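Local coordinates for N-acetylmuramoyl-L-alanine amidase (Clostridium intestinale URNW, PDB 6SRT), which probably hydrolyses the amide bond between N-acetylmuramic acid and L-alanine in bacterial peptidoglycan, as a zinc-dependent endolysin of the amidase 2 family, at residues A[72-80]-A[104-115]. Numbering follows the deposited sequence. Where two conformers were deposited one is given.
Sequences GYHFYIRKD and FGIASEGNFNEE. With PO4 (phosphate ion), chain E.
Two parallel strands in the mixed central sheet of the amidase 2 (PGRP-like) fold, 75-77 and 103-108, pair F75 with I106, Y76 with A107 and I77 with S108. Hydrogen bonds F75 N to G105 O, A107 N to F75 O, I77 N to A107 O and E109 N to I77 O join the backbones. F75, I77 and S108 pack against helix 119-136; I106 shares that face of the sheet. Y76 and A107 take the other face, where A107 touches the zinc ligand H47. There the A107 methyl sits over the centre of the Y73 ring, CB 3.4 Å from its centroid, a CH-pi contact. Y73 OH donates to O4 of a phosphate ion, probably from the crystallisation liquor (2.6 Å). H74 ND1 accepts G105 N (3.0 Å) while F104 turns its CD1 edge to the imidazole face, a T-shaped pair with planes at 82°; H74 NE2 hydrogen-bonds A91 O. Past the strands, E109 stretches out fully, CG anti to the backbone N (chi1 -178°), and R78 grips it side-on, NE to OE1 and NH2 to OE2. K79 N reaches that same OE1 from the opposite face of the carboxylate. K79 NZ hydrogen-bonds E109 O and N52 OD1 and salt-bridges E115 OE1 (3.0 Å).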
ATOM      1  N   GLY A  72       6.654   4.202  -4.564  1.00 10.89           N
ATOM      2  CA  GLY A  72       7.161   2.965  -4.001  1.00 10.43           C
ATOM      3  C   GLY A  72       6.099   1.991  -3.556  1.00 10.06           C
ATOM      4  O   GLY A  72       6.429   0.839  -3.289  1.00 11.07           O
ATOM      5  N   TYR A  73       4.862   2.464  -3.401  1.00 10.50           N
ATOM      6  CA  TYR A  73       3.724   1.628  -3.006  1.00 10.28           C
ATOM      7  C   TYR A  73       3.175   0.930  -4.263  1.00 10.50           C
ATOM      8  O   TYR A  73       3.184   1.519  -5.340  1.00 12.16           O
ATOM      9  CB  TYR A  73       2.604   2.513  -2.419  1.00 10.77           C
ATOM     10  CG  TYR A  73       3.075   3.447  -1.341  1.00 10.44           C
ATOM     11  CD1 TYR A  73       3.683   3.026  -0.190  1.00 11.55           C
ATOM     12  CD2 TYR A  73       2.903   4.819  -1.538  1.00 11.96           C
ATOM     13  CE1 TYR A  73       4.040   3.928   0.806  1.00 13.63           C
ATOM     14  CE2 TYR A  73       3.245   5.727  -0.568  1.00 14.61           C
ATOM     15  CZ  TYR A  73       3.882   5.289   0.577  1.00 13.92           C
ATOM     16  OH  TYR A  73       4.178   6.206   1.552  1.00 18.97           O
ATOM     17  N   HIS A  74       2.632  -0.272  -4.066  1.00  9.58           N
ATOM     18  CA  HIS A  74       1.890  -0.949  -5.136  1.00 10.01           C
ATOM     19  C   HIS A  74       0.494  -0.354  -5.325  1.00  9.68           C
ATOM     20  O   HIS A  74      -0.031  -0.389  -6.456  1.00 10.29           O
ATOM     21  CB  HIS A  74       1.811  -2.423  -4.851  1.00 10.12           C
ATOM     22  CG  HIS A  74       3.164  -3.051  -4.850  1.00  8.87           C
ATOM     23  ND1 HIS A  74       3.894  -3.153  -3.685  1.00  9.25           N
ATOM     24  CD2 HIS A  74       3.885  -3.569  -5.883  1.00 10.30           C
ATOM     25  CE1 HIS A  74       5.071  -3.696  -4.025  1.00  9.40           C
ATOM     26  NE2 HIS A  74       5.094  -3.973  -5.356  1.00 10.31           N
ATOM     27  N   PHE A  75      -0.083   0.201  -4.262  1.00 10.05           N
ATOM     28  CA  PHE A  75      -1.439   0.780  -4.309  1.00  9.88           C
ATOM     29  C   PHE A  75      -1.454   1.968  -3.337  1.00  9.07           C
ATOM     30  O   PHE A  75      -0.857   1.942  -2.256  1.00 10.41           O
ATOM     31  CB  PHE A  75      -2.496  -0.231  -3.852  1.00 10.48           C
ATOM     32  CG  PHE A  75      -2.518  -1.449  -4.731  1.00 10.93           C
ATOM     33  CD1 PHE A  75      -3.199  -1.456  -5.921  1.00 11.20           C
ATOM     34  CD2 PHE A  75      -1.771  -2.596  -4.346  1.00 11.06           C
ATOM     35  CE1 PHE A  75      -3.173  -2.580  -6.737  1.00 12.20           C
ATOM     36  CE2 PHE A  75      -1.705  -3.695  -5.165  1.00 11.95           C
ATOM     37  CZ  PHE A  75      -2.415  -3.677  -6.351  1.00 12.28           C
ATOM     38  N   TYR A  76      -2.289   2.946  -3.703  1.00 10.65           N
ATOM     39  CA  TYR A  76      -2.526   4.182  -2.910  1.00 10.13           C
ATOM     40  C   TYR A  76      -4.034   4.434  -2.872  1.00 11.19           C
ATOM     41  O   TYR A  76      -4.651   4.567  -3.946  1.00 12.62           O
ATOM     42  CB  TYR A  76      -1.762   5.342  -3.566  1.00 11.32           C
ATOM     43  CG  TYR A  76      -2.077   6.690  -2.993  1.00 12.60           C
ATOM     44  CD1 TYR A  76      -2.121   6.903  -1.621  1.00 11.85           C
ATOM     45  CD2 TYR A  76      -2.282   7.802  -3.807  1.00 12.90           C
ATOM     46  CE1 TYR A  76      -2.425   8.153  -1.096  1.00 12.15           C
ATOM     47  CE2 TYR A  76      -2.544   9.061  -3.313  1.00 12.94           C
ATOM     48  CZ  TYR A  76      -2.555   9.253  -1.950  1.00 13.30           C
ATOM     49  OH  TYR A  76      -2.820  10.467  -1.383  1.00 14.44           O
ATOM     50  N   ILE A  77      -4.570   4.482  -1.680  1.00 11.06           N
ATOM     51  CA  ILE A  77      -6.018   4.599  -1.448  1.00 10.94           C
ATOM     52  C   ILE A  77      -6.269   5.998  -0.943  1.00 10.90           C
ATOM     53  O   ILE A  77      -5.907   6.339   0.232  1.00 11.70           O
ATOM     54  CB  ILE A  77      -6.548   3.521  -0.507  1.00 12.36           C
ATOM     55  CG1 ILE A  77      -6.112   2.133  -0.979  1.00 11.38           C
ATOM     56  CG2 ILE A  77      -8.042   3.667  -0.428  1.00 12.65           C
ATOM     57  CD1 ILE A  77      -6.594   1.039  -0.119  1.00 12.88           C
ATOM     58  N   ARG A  78      -6.957   6.830  -1.700  1.00 12.02           N
ATOM     59  CA  ARG A  78      -7.298   8.214  -1.308  1.00 12.40           C
ATOM     60  C   ARG A  78      -8.522   8.211  -0.406  1.00 13.67           C
ATOM     61  O   ARG A  78      -9.218   7.195  -0.218  1.00 13.86           O
ATOM     62  CB  ARG A  78      -7.420   9.075  -2.561  1.00 14.67           C
ATOM     63  CG  ARG A  78      -6.057   9.291  -3.208  1.00 15.67           C
ATOM     64  CD  ARG A  78      -6.016  10.558  -4.045  1.00 16.42           C
ATOM     65  NE  ARG A  78      -6.067  11.707  -3.184  1.00 17.25           N
ATOM     66  CZ  ARG A  78      -5.897  12.966  -3.571  1.00 18.90           C
ATOM     67  NH1 ARG A  78      -5.835  13.264  -4.856  1.00 17.82           N
ATOM     68  NH2 ARG A  78      -5.960  13.919  -2.674  1.00 20.70           N
ATOM     69  N   LYS A  79      -8.775   9.369   0.193  1.00 13.93           N
ATOM     70  CA  LYS A  79      -9.846   9.507   1.201  1.00 14.81           C
ATOM     71  C   LYS A  79     -11.203   9.113   0.658  1.00 14.93           C
ATOM     72  O   LYS A  79     -12.010   8.579   1.457  1.00 15.98           O
ATOM     73  CB  LYS A  79      -9.851  10.932   1.778  1.00 19.39           C
ATOM     74  CG  LYS A  79      -8.715  11.125   2.825  1.00 20.63           C
ATOM     75  CD  LYS A  79      -8.899  12.295   3.607  1.00 28.48           C
ATOM     76  CE  LYS A  79      -7.865  12.689   4.592  1.00 23.87           C
ATOM     77  NZ  LYS A  79      -7.125  11.685   5.343  1.00 18.69           N
ATOM     78  N   ASP A  80     -11.454   9.327  -0.608  1.00 16.27           N
ATOM     79  CA  ASP A  80     -12.754   8.912  -1.185  1.00 17.97           C
ATOM     80  C   ASP A  80     -12.835   7.430  -1.501  1.00 16.54           C
ATOM     81  O   ASP A  80     -13.846   7.019  -2.046  1.00 18.29           O
ATOM     82  CB  ASP A  80     -13.098   9.821  -2.368  1.00 20.79           C
ATOM     83  CG  ASP A  80     -12.199   9.621  -3.564  1.00 23.62           C
ATOM     84  OD1 ASP A  80     -11.318   8.730  -3.517  1.00 21.22           O
ATOM     85  OD2 ASP A  80     -12.517  10.271  -4.579  1.00 32.81           O
ATOM     86  N   PHE A 104       3.849  -6.612  -0.738  1.00  9.49           N
ATOM     87  CA  PHE A 104       3.028  -5.500  -1.267  1.00  9.79           C
ATOM     88  C   PHE A 104       2.955  -4.367  -0.291  1.00  8.81           C
ATOM     89  O   PHE A 104       2.906  -4.572   0.928  1.00 11.04           O
ATOM     90  CB  PHE A 104       1.607  -5.985  -1.541  1.00  9.98           C
ATOM     91  CG  PHE A 104       1.474  -6.870  -2.744  1.00  9.89           C
ATOM     92  CD1 PHE A 104       1.646  -6.318  -4.014  1.00 10.75           C
ATOM     93  CD2 PHE A 104       1.109  -8.207  -2.599  1.00  9.85           C
ATOM     94  CE1 PHE A 104       1.556  -7.130  -5.136  1.00 11.44           C
ATOM     95  CE2 PHE A 104       0.981  -8.987  -3.749  1.00 12.33           C
ATOM     96  CZ  PHE A 104       1.211  -8.457  -4.991  1.00 11.96           C
ATOM     97  N   GLY A 105       3.011  -3.175  -0.830  1.00  9.10           N
ATOM     98  CA  GLY A 105       2.858  -1.955  -0.014  1.00  9.38           C
ATOM     99  C   GLY A 105       1.592  -1.233  -0.392  1.00  9.25           C
ATOM    100  O   GLY A 105       1.370  -0.859  -1.560  1.00 10.61           O
ATOM    101  N   ILE A 106       0.683  -1.024   0.582  1.00  8.55           N
ATOM    102  CA  ILE A 106      -0.611  -0.332   0.404  1.00  9.45           C
ATOM    103  C   ILE A 106      -0.592   0.891   1.269  1.00  9.26           C
ATOM    104  O   ILE A 106      -0.546   0.761   2.496  1.00 10.23           O
ATOM    105  CB  ILE A 106      -1.784  -1.228   0.765  1.00  9.94           C
ATOM    106  CG1 ILE A 106      -1.817  -2.538  -0.053  1.00 11.34           C
ATOM    107  CG2 ILE A 106      -3.090  -0.443   0.596  1.00 11.65           C
ATOM    108  CD1 ILE A 106      -2.869  -3.509   0.377  1.00 11.70           C
ATOM    109  N   ALA A 107      -0.619   2.059   0.654  1.00  8.75           N
ATOM    110  CA  ALA A 107      -0.656   3.325   1.365  1.00  9.43           C
ATOM    111  C   ALA A 107      -2.063   3.875   1.355  1.00  9.28           C
ATOM    112  O   ALA A 107      -2.739   3.822   0.329  1.00 11.34           O
ATOM    113  CB  ALA A 107       0.268   4.323   0.748  1.00 10.69           C
ATOM    114  N   SER A 108      -2.443   4.505   2.451  1.00  9.89           N
ATOM    115  CA  SER A 108      -3.706   5.239   2.646  1.00 10.46           C
ATOM    116  C   SER A 108      -3.397   6.683   2.896  1.00 10.69           C
ATOM    117  O   SER A 108      -2.536   7.015   3.713  1.00 10.55           O
ATOM    118  CB  SER A 108      -4.514   4.630   3.757  1.00 11.38           C
ATOM    119  OG  SER A 108      -4.933   3.295   3.482  1.00 12.55           O
ATOM    120  N   GLU A 109      -4.117   7.561   2.219  1.00 11.05           N
ATOM    121  CA  GLU A 109      -3.959   9.004   2.351  1.00 11.28           C
ATOM    122  C   GLU A 109      -4.367   9.474   3.738  1.00 11.66           C
ATOM    123  O   GLU A 109      -5.573   9.381   4.090  1.00 12.58           O
ATOM    124  CB  GLU A 109      -4.854   9.700   1.334  1.00 12.08           C
ATOM    125  CG  GLU A 109      -4.772  11.222   1.320  1.00 14.15           C
ATOM    126  CD  GLU A 109      -5.687  11.909   0.348  1.00 16.66           C
ATOM    127  OE1 GLU A 109      -6.532  11.257  -0.286  1.00 16.09           O
ATOM    128  OE2 GLU A 109      -5.471  13.108   0.143  1.00 24.91           O
ATOM    129  N   GLY A 110      -3.447  10.057   4.501  1.00 11.79           N
ATOM    130  CA  GLY A 110      -3.748  10.575   5.841  1.00 12.36           C
ATOM    131  C   GLY A 110      -2.578  10.439   6.758  1.00 11.04           C
ATOM    132  O   GLY A 110      -1.573   9.790   6.457  1.00 11.28           O
ATOM    133  N   ASN A 111      -2.736  11.113   7.898  1.00 11.49           N
ATOM    134  CA  ASN A 111      -1.813  10.983   9.032  1.00 10.78           C
ATOM    135  C   ASN A 111      -2.646  10.349  10.149  1.00 10.49           C
ATOM    136  O   ASN A 111      -3.365  11.072  10.868  1.00 11.84           O
ATOM    137  CB  ASN A 111      -1.290  12.342   9.494  1.00 11.72           C
ATOM    138  CG  ASN A 111      -0.447  12.214  10.719  1.00 12.15           C
ATOM    139  OD1 ASN A 111      -0.274  11.115  11.268  1.00 12.83           O
ATOM    140  ND2 ASN A 111      -0.008  13.337  11.255  1.00 14.33           N
ATOM    141  N   PHE A 112      -2.535   9.030  10.298  1.00 11.13           N
ATOM    142  CA  PHE A 112      -3.425   8.346  11.260  1.00 10.87           C
ATOM    143  C   PHE A 112      -2.936   8.441  12.694  1.00 12.88           C
ATOM    144  O   PHE A 112      -3.589   7.843  13.550  1.00 13.89           O
ATOM    145  CB  PHE A 112      -3.841   6.954  10.778  1.00 11.65           C
ATOM    146  CG  PHE A 112      -4.454   7.053   9.409  1.00 11.18           C
ATOM    147  CD1 PHE A 112      -5.645   7.703   9.165  1.00 11.67           C
ATOM    148  CD2 PHE A 112      -3.790   6.526   8.326  1.00 12.44           C
ATOM    149  CE1 PHE A 112      -6.143   7.892   7.901  1.00 12.74           C
ATOM    150  CE2 PHE A 112      -4.254   6.680   7.043  1.00 13.33           C
ATOM    151  CZ  PHE A 112      -5.430   7.343   6.845  1.00 13.84           C
ATOM    152  N   ASN A 113      -1.909   9.247  12.973  1.00 12.33           N
ATOM    153  CA  ASN A 113      -1.715   9.709  14.366  1.00 13.17           C
ATOM    154  C   ASN A 113      -2.755  10.734  14.770  1.00 13.66           C
ATOM    155  O   ASN A 113      -2.915  10.887  15.954  1.00 16.49           O
ATOM    156  CB  ASN A 113      -0.344  10.351  14.486  1.00 14.48           C
ATOM    157  CG  ASN A 113       0.757   9.339  14.508  1.00 16.87           C
ATOM    158  OD1 ASN A 113       0.594   8.158  14.816  1.00 17.18           O
ATOM    159  ND2 ASN A 113       1.958   9.806  14.235  1.00 22.87           N
ATOM    160  N   GLU A 114      -3.479  11.328  13.831  0.50 12.41           N
ATOM    161  CA  GLU A 114      -4.358  12.506  14.061  0.50 12.80           C
ATOM    162  C   GLU A 114      -5.726  12.415  13.391  0.50 13.97           C
ATOM    163  O   GLU A 114      -6.569  13.354  13.595  0.50 13.34           O
ATOM    164  CB  GLU A 114      -3.726  13.774  13.482  0.50 13.85           C
ATOM    165  CG  GLU A 114      -2.552  14.272  14.286  0.50 15.27           C
ATOM    166  CD  GLU A 114      -2.142  15.698  13.952  0.50 11.10           C
ATOM    167  OE1 GLU A 114      -2.957  16.360  13.257  0.50 13.19           O
ATOM    168  OE2 GLU A 114      -0.994  16.107  14.356  0.50 13.96           O
ATOM    169  N   GLU A 115      -5.883  11.380  12.581  0.50 16.16           N
ATOM    170  CA  GLU A 115      -7.028  11.172  11.666  0.50 15.89           C
ATOM    171  C   GLU A 115      -7.452   9.712  11.854  0.50 14.83           C
ATOM    172  O   GLU A 115      -6.631   8.918  12.334  0.50 13.95           O
ATOM    173  CB  GLU A 115      -6.638  11.436  10.202  0.50 12.74           C
ATOM    174  CG  GLU A 115      -6.214  12.880   9.844  0.50 12.93           C
ATOM    175  CD  GLU A 115      -6.189  12.940   8.311  0.50 20.00           C
ATOM    176  OE1 GLU A 115      -7.128  13.457   7.731  0.50 20.51           O
ATOM    177  OE2 GLU A 115      -5.297  12.363   7.658  0.50 15.22           O
TER
HETATM  178  P   PO4 E 204       5.876   6.112   4.657  0.70 17.04           P
HETATM  179  O1  PO4 E 204       6.353   5.186   5.691  0.70 25.03           O
HETATM  180  O2  PO4 E 204       6.995   6.929   4.034  0.70 21.11           O
HETATM  181  O3  PO4 E 204       4.836   7.146   5.310  0.70 18.66           O
HETATM  182  O4  PO4 E 204       5.250   5.200   3.683  0.70 22.59           O
HETATM  183  O   HOH W   1      -8.261  13.327  -0.499  1.00 50.56           O